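Local coordinates for protein glycosyl hydrolase, family 8 (Clostridium perfringens, PDB 3REN) that probably hydrolyses the alpha-glucosidic bonds of starch-like glucans, as an alpha-amylase of glycosyl hydrolase family 8, at residues A[78-89]-A[132-140]. Numbering follows the deposited sequence.
Sequences KELFDEHFDIVK and SFYYKFYAI. With EDO (1,2-ethanediol), chain I; EDO (1,2-ethanediol), chain H.
Tyr135 of helix 133-150 fits as a knob into the hole formed by Lys78, Phe81, Asp82 and Phe85 of helix 78-89. The two helices belong to the (alpha/alpha)6 barrel. Their short segments run roughly parallel, at 30°, with axes 13.2 Å apart, and large aromatic side chains fill the gap. Phe81 turns its edge to the face of Tyr135, with CE2 3.6 Å from Tyr135 CE1. Phe85 points its rim, through CZ, onto one face of Tyr138, with planes at 89° and CZ 3.6 Å from Tyr138 CG. CG of Phe85 lies anti to its backbone N (chi1 -177°), which carries the ring across to helix 133-150. Tyr134 meets the Phe85 ring edge to edge. The Lys89 chain crosses the Tyr138 ring at a slant, with CD 3.6 Å from Tyr138 CE1. Lys89 CG sits over one face of Phe85, near the rim. Lys89 NZ makes a weak hydrogen bond to Tyr134 OH. From helix 113-130, Leu123 touches Phe85 and Tyr135, Ala126 touches Phe81 and Tyr135, and Trp130 packs edge-to-face with Phe81. Lys78 NZ donates to Tyr135 OH at 2.9 Å, but the hydroxyl's position, and so this bond, is doubtful. Lys78 NZ forms a salt bridge with Asp82, and its hydrogen bond to OD2 (2.8 Å) uses the syn lone pair.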
loop_
_atom_site.group_PDB
_atom_site.type_symbol
_atom_site.label_atom_id
_atom_site.label_comp_id
_atom_site.label_asym_id
_atom_site.label_seq_id
_atom_site.Cartn_x
_atom_site.Cartn_y
_atom_site.Cartn_z
ATOM N N LYS A 78 5.340 19.451 -4.287
ATOM C CA LYS A 78 3.967 19.867 -4.470
ATOM C C LYS A 78 3.602 19.735 -5.929
ATOM O O LYS A 78 2.537 19.239 -6.279
ATOM C CB LYS A 78 3.732 21.304 -3.936
ATOM C CG LYS A 78 2.228 21.617 -3.833
ATOM C CD LYS A 78 1.877 23.055 -3.426
ATOM C CE LYS A 78 0.349 23.188 -3.246
ATOM N NZ LYS A 78 -0.387 23.101 -4.579
ATOM N N GLU A 79 4.512 20.139 -6.800
ATOM C CA GLU A 79 4.313 19.936 -8.247
ATOM C C GLU A 79 4.005 18.489 -8.704
ATOM O O GLU A 79 3.096 18.263 -9.490
ATOM C CB GLU A 79 5.533 20.435 -8.993
ATOM C CG GLU A 79 5.305 20.652 -10.443
ATOM C CD GLU A 79 6.474 21.388 -11.101
ATOM O OE1 GLU A 79 7.119 20.769 -11.990
ATOM O OE2 GLU A 79 6.743 22.565 -10.713
ATOM N N LEU A 80 4.793 17.529 -8.227
ATOM C CA LEU A 80 4.597 16.161 -8.572
ATOM C C LEU A 80 3.296 15.674 -7.950
ATOM O O LEU A 80 2.547 14.920 -8.593
ATOM C CB LEU A 80 5.808 15.341 -8.101
ATOM C CG LEU A 80 5.814 13.823 -8.175
ATOM C CD1 LEU A 80 5.710 13.384 -9.629
ATOM C CD2 LEU A 80 7.087 13.287 -7.500
ATOM N N PHE A 81 3.026 16.105 -6.711
ATOM C CA PHE A 81 1.794 15.730 -6.050
ATOM C C PHE A 81 0.597 16.118 -6.901
ATOM O O PHE A 81 -0.268 15.257 -7.221
ATOM C CB PHE A 81 1.687 16.326 -4.637
ATOM C CG PHE A 81 0.452 15.870 -3.876
ATOM C CD1 PHE A 81 0.542 14.861 -2.901
ATOM C CD2 PHE A 81 -0.804 16.462 -4.114
ATOM C CE1 PHE A 81 -0.595 14.418 -2.190
ATOM C CE2 PHE A 81 -1.960 16.016 -3.407
ATOM C CZ PHE A 81 -1.852 14.999 -2.448
ATOM N N ASP A 82 0.570 17.389 -7.316
ATOM C CA ASP A 82 -0.535 17.926 -8.113
ATOM C C ASP A 82 -0.688 17.246 -9.441
ATOM O O ASP A 82 -1.821 17.104 -9.955
ATOM C CB ASP A 82 -0.407 19.451 -8.286
ATOM C CG ASP A 82 -0.789 20.217 -6.987
ATOM O OD1 ASP A 82 -1.559 19.702 -6.146
ATOM O OD2 ASP A 82 -0.299 21.332 -6.773
ATOM N N GLU A 83 0.420 16.782 -10.000
ATOM C CA GLU A 83 0.316 16.180 -11.301
ATOM C C GLU A 83 -0.420 14.831 -11.215
ATOM O O GLU A 83 -1.210 14.486 -12.103
ATOM C CB GLU A 83 1.714 16.052 -11.917
ATOM C CG GLU A 83 1.741 15.324 -13.232
ATOM C CD GLU A 83 3.128 15.367 -13.871
ATOM O OE1 GLU A 83 3.883 16.323 -13.557
ATOM O OE2 GLU A 83 3.467 14.450 -14.668
ATOM N N HIS A 84 -0.192 14.083 -10.127
ATOM C CA HIS A 84 -0.872 12.803 -9.939
ATOM C C HIS A 84 -2.289 12.978 -9.376
ATOM O O HIS A 84 -3.205 12.246 -9.786
ATOM C CB HIS A 84 -0.004 11.850 -9.114
ATOM C CG HIS A 84 1.204 11.422 -9.878
ATOM N ND1 HIS A 84 1.188 10.347 -10.737
ATOM C CD2 HIS A 84 2.415 12.017 -10.036
ATOM C CE1 HIS A 84 2.353 10.266 -11.351
ATOM N NE2 HIS A 84 3.110 11.274 -10.951
ATOM N N PHE A 85 -2.469 13.944 -8.468
ATOM C CA PHE A 85 -3.824 14.321 -8.017
ATOM C C PHE A 85 -4.726 14.691 -9.224
ATOM O O PHE A 85 -5.850 14.237 -9.311
ATOM C CB PHE A 85 -3.751 15.438 -6.987
ATOM C CG PHE A 85 -5.079 15.841 -6.412
ATOM C CD1 PHE A 85 -6.088 14.905 -6.169
ATOM C CD2 PHE A 85 -5.319 17.167 -6.080
ATOM C CE1 PHE A 85 -7.307 15.276 -5.638
ATOM C CE2 PHE A 85 -6.551 17.533 -5.521
ATOM C CZ PHE A 85 -7.544 16.568 -5.315
ATOM N N ASP A 86 -4.226 15.481 -10.172
ATOM C CA ASP A 86 -5.025 15.773 -11.387
ATOM C C ASP A 86 -5.501 14.548 -12.165
ATOM O O ASP A 86 -6.635 14.528 -12.664
ATOM C CB ASP A 86 -4.277 16.680 -12.342
ATOM C CG ASP A 86 -4.221 18.109 -11.862
ATOM O OD1 ASP A 86 -4.929 18.507 -10.895
ATOM O OD2 ASP A 86 -3.431 18.828 -12.463
ATOM N N ILE A 87 -4.641 13.545 -12.293
ATOM C CA ILE A 87 -5.075 12.251 -12.860
ATOM C C ILE A 87 -6.160 11.562 -12.021
ATOM O O ILE A 87 -7.124 11.030 -12.564
ATOM C CB ILE A 87 -3.862 11.304 -13.046
ATOM C CG1 ILE A 87 -3.010 11.829 -14.208
ATOM C CG2 ILE A 87 -4.311 9.848 -13.258
ATOM C CD1 ILE A 87 -1.520 11.486 -14.091
ATOM N N VAL A 88 -5.999 11.552 -10.696
ATOM C CA VAL A 88 -7.008 10.961 -9.807
ATOM C C VAL A 88 -8.395 11.658 -9.924
ATOM O O VAL A 88 -9.448 11.002 -9.959
ATOM C CB VAL A 88 -6.468 10.974 -8.352
ATOM C CG1 VAL A 88 -7.549 10.823 -7.349
ATOM C CG2 VAL A 88 -5.434 9.846 -8.209
ATOM N N LYS A 89 -8.389 12.985 -9.977
ATOM C CA LYS A 89 -9.664 13.724 -10.037
ATOM C C LYS A 89 -10.481 13.218 -11.216
ATOM O O LYS A 89 -11.692 13.052 -11.082
ATOM C CB LYS A 89 -9.449 15.241 -10.121
ATOM C CG LYS A 89 -8.820 15.784 -8.821
ATOM C CD LYS A 89 -9.063 17.250 -8.592
ATOM C CE LYS A 89 -8.193 18.156 -9.408
ATOM N NZ LYS A 89 -8.542 19.611 -9.112
ATOM N N SER A 132 -3.277 23.828 2.428
ATOM C CA SER A 132 -4.130 23.983 1.267
ATOM C C SER A 132 -5.461 23.297 1.506
ATOM O O SER A 132 -5.562 22.082 1.308
ATOM C CB SER A 132 -3.500 23.356 0.029
ATOM O OG SER A 132 -2.589 24.250 -0.573
ATOM N N PHE A 133 -6.480 24.077 1.894
ATOM C CA PHE A 133 -7.781 23.531 2.231
ATOM C C PHE A 133 -8.370 22.674 1.096
ATOM O O PHE A 133 -9.191 21.801 1.370
ATOM C CB PHE A 133 -8.772 24.658 2.501
ATOM C CG PHE A 133 -9.226 25.340 1.247
ATOM C CD1 PHE A 133 -10.366 24.894 0.569
ATOM C CD2 PHE A 133 -8.482 26.387 0.700
ATOM C CE1 PHE A 133 -10.757 25.494 -0.633
ATOM C CE2 PHE A 133 -8.865 27.006 -0.511
ATOM C CZ PHE A 133 -10.006 26.558 -1.169
ATOM N N TYR A 134 -8.012 22.974 -0.167
ATOM C CA TYR A 134 -8.599 22.303 -1.326
ATOM C C TYR A 134 -8.431 20.766 -1.236
ATOM O O TYR A 134 -9.407 20.026 -1.412
ATOM C CB TYR A 134 -8.026 22.821 -2.661
ATOM C CG TYR A 134 -8.763 22.227 -3.822
ATOM C CD1 TYR A 134 -9.902 22.851 -4.346
ATOM C CD2 TYR A 134 -8.378 20.990 -4.353
ATOM C CE1 TYR A 134 -10.608 22.271 -5.392
ATOM C CE2 TYR A 134 -9.088 20.393 -5.375
ATOM C CZ TYR A 134 -10.187 21.027 -5.898
ATOM O OH TYR A 134 -10.871 20.430 -6.929
ATOM N N TYR A 135 -7.195 20.322 -0.957
ATOM C CA TYR A 135 -6.904 18.919 -0.690
ATOM C C TYR A 135 -7.828 18.307 0.376
ATOM O O TYR A 135 -8.348 17.196 0.195
ATOM C CB TYR A 135 -5.454 18.771 -0.226
ATOM C CG TYR A 135 -4.402 19.243 -1.220
ATOM C CD1 TYR A 135 -4.467 18.868 -2.552
ATOM C CD2 TYR A 135 -3.318 20.042 -0.806
ATOM C CE1 TYR A 135 -3.513 19.282 -3.457
ATOM C CE2 TYR A 135 -2.327 20.463 -1.724
ATOM C CZ TYR A 135 -2.437 20.082 -3.040
ATOM O OH TYR A 135 -1.491 20.474 -3.986
ATOM N N LYS A 136 -8.025 19.035 1.478
ATOM C CA LYS A 136 -8.822 18.568 2.612
ATOM C C LYS A 136 -10.308 18.437 2.214
ATOM O O LYS A 136 -10.947 17.437 2.530
ATOM C CB LYS A 136 -8.661 19.532 3.808
ATOM C CG LYS A 136 -9.379 19.159 5.088
ATOM C CD LYS A 136 -9.217 20.268 6.134
ATOM C CE LYS A 136 -10.200 20.098 7.272
ATOM N NZ LYS A 136 -10.060 21.182 8.301
ATOM N N PHE A 137 -10.837 19.439 1.518
ATOM C CA PHE A 137 -12.232 19.424 1.097
ATOM C C PHE A 137 -12.486 18.300 0.120
ATOM O O PHE A 137 -13.524 17.645 0.175
ATOM C CB PHE A 137 -12.630 20.760 0.418
ATOM C CG PHE A 137 -12.929 21.865 1.385
ATOM C CD1 PHE A 137 -12.432 21.826 2.678
ATOM C CD2 PHE A 137 -13.710 22.959 1.000
ATOM C CE1 PHE A 137 -12.724 22.853 3.589
ATOM C CE2 PHE A 137 -13.972 23.999 1.901
ATOM C CZ PHE A 137 -13.483 23.927 3.194
ATOM N N TYR A 138 -11.537 18.090 -0.778
ATOM C CA TYR A 138 -11.665 17.021 -1.746
ATOM C C TYR A 138 -11.623 15.662 -1.010
ATOM O O TYR A 138 -12.451 14.797 -1.287
ATOM C CB TYR A 138 -10.591 17.145 -2.822
ATOM C CG TYR A 138 -10.977 16.436 -4.110
ATOM C CD1 TYR A 138 -11.500 17.159 -5.196
ATOM C CD2 TYR A 138 -10.793 15.045 -4.259
ATOM C CE1 TYR A 138 -11.836 16.536 -6.379
ATOM C CE2 TYR A 138 -11.140 14.407 -5.466
ATOM C CZ TYR A 138 -11.662 15.158 -6.500
ATOM O OH TYR A 138 -12.040 14.548 -7.677
ATOM N N ALA A 139 -10.705 15.496 -0.061
ATOM C CA ALA A 139 -10.673 14.282 0.797
ATOM C C ALA A 139 -11.986 13.993 1.535
ATOM O O ALA A 139 -12.426 12.835 1.628
ATOM C CB ALA A 139 -9.534 14.369 1.799
ATOM N N ILE A 140 -12.605 15.042 2.050
ATOM C CA ILE A 140 -13.912 14.979 2.691
ATOM C C ILE A 140 -15.016 14.484 1.777
ATOM O O ILE A 140 -15.837 13.662 2.175
ATOM C CB ILE A 140 -14.253 16.369 3.330
ATOM C CG1 ILE A 140 -13.395 16.564 4.576
ATOM C CG2 ILE A 140 -15.784 16.522 3.642
ATOM C CD1 ILE A 140 -13.170 18.042 4.996
HETATM C C1 EDO I . 6.388 10.713 -12.606
HETATM O O1 EDO I . 5.327 11.550 -12.136
HETATM C C2 EDO I . 6.179 9.295 -12.084
HETATM O O2 EDO I . 5.091 8.714 -12.792
HETATM C C1 EDO H . 1.877 11.531 -14.766
HETATM O O1 EDO H . 2.093 12.608 -15.703
HETATM C C2 EDO H . 2.753 10.335 -15.136
HETATM O O2 EDO H . 4.111 10.801 -15.309
#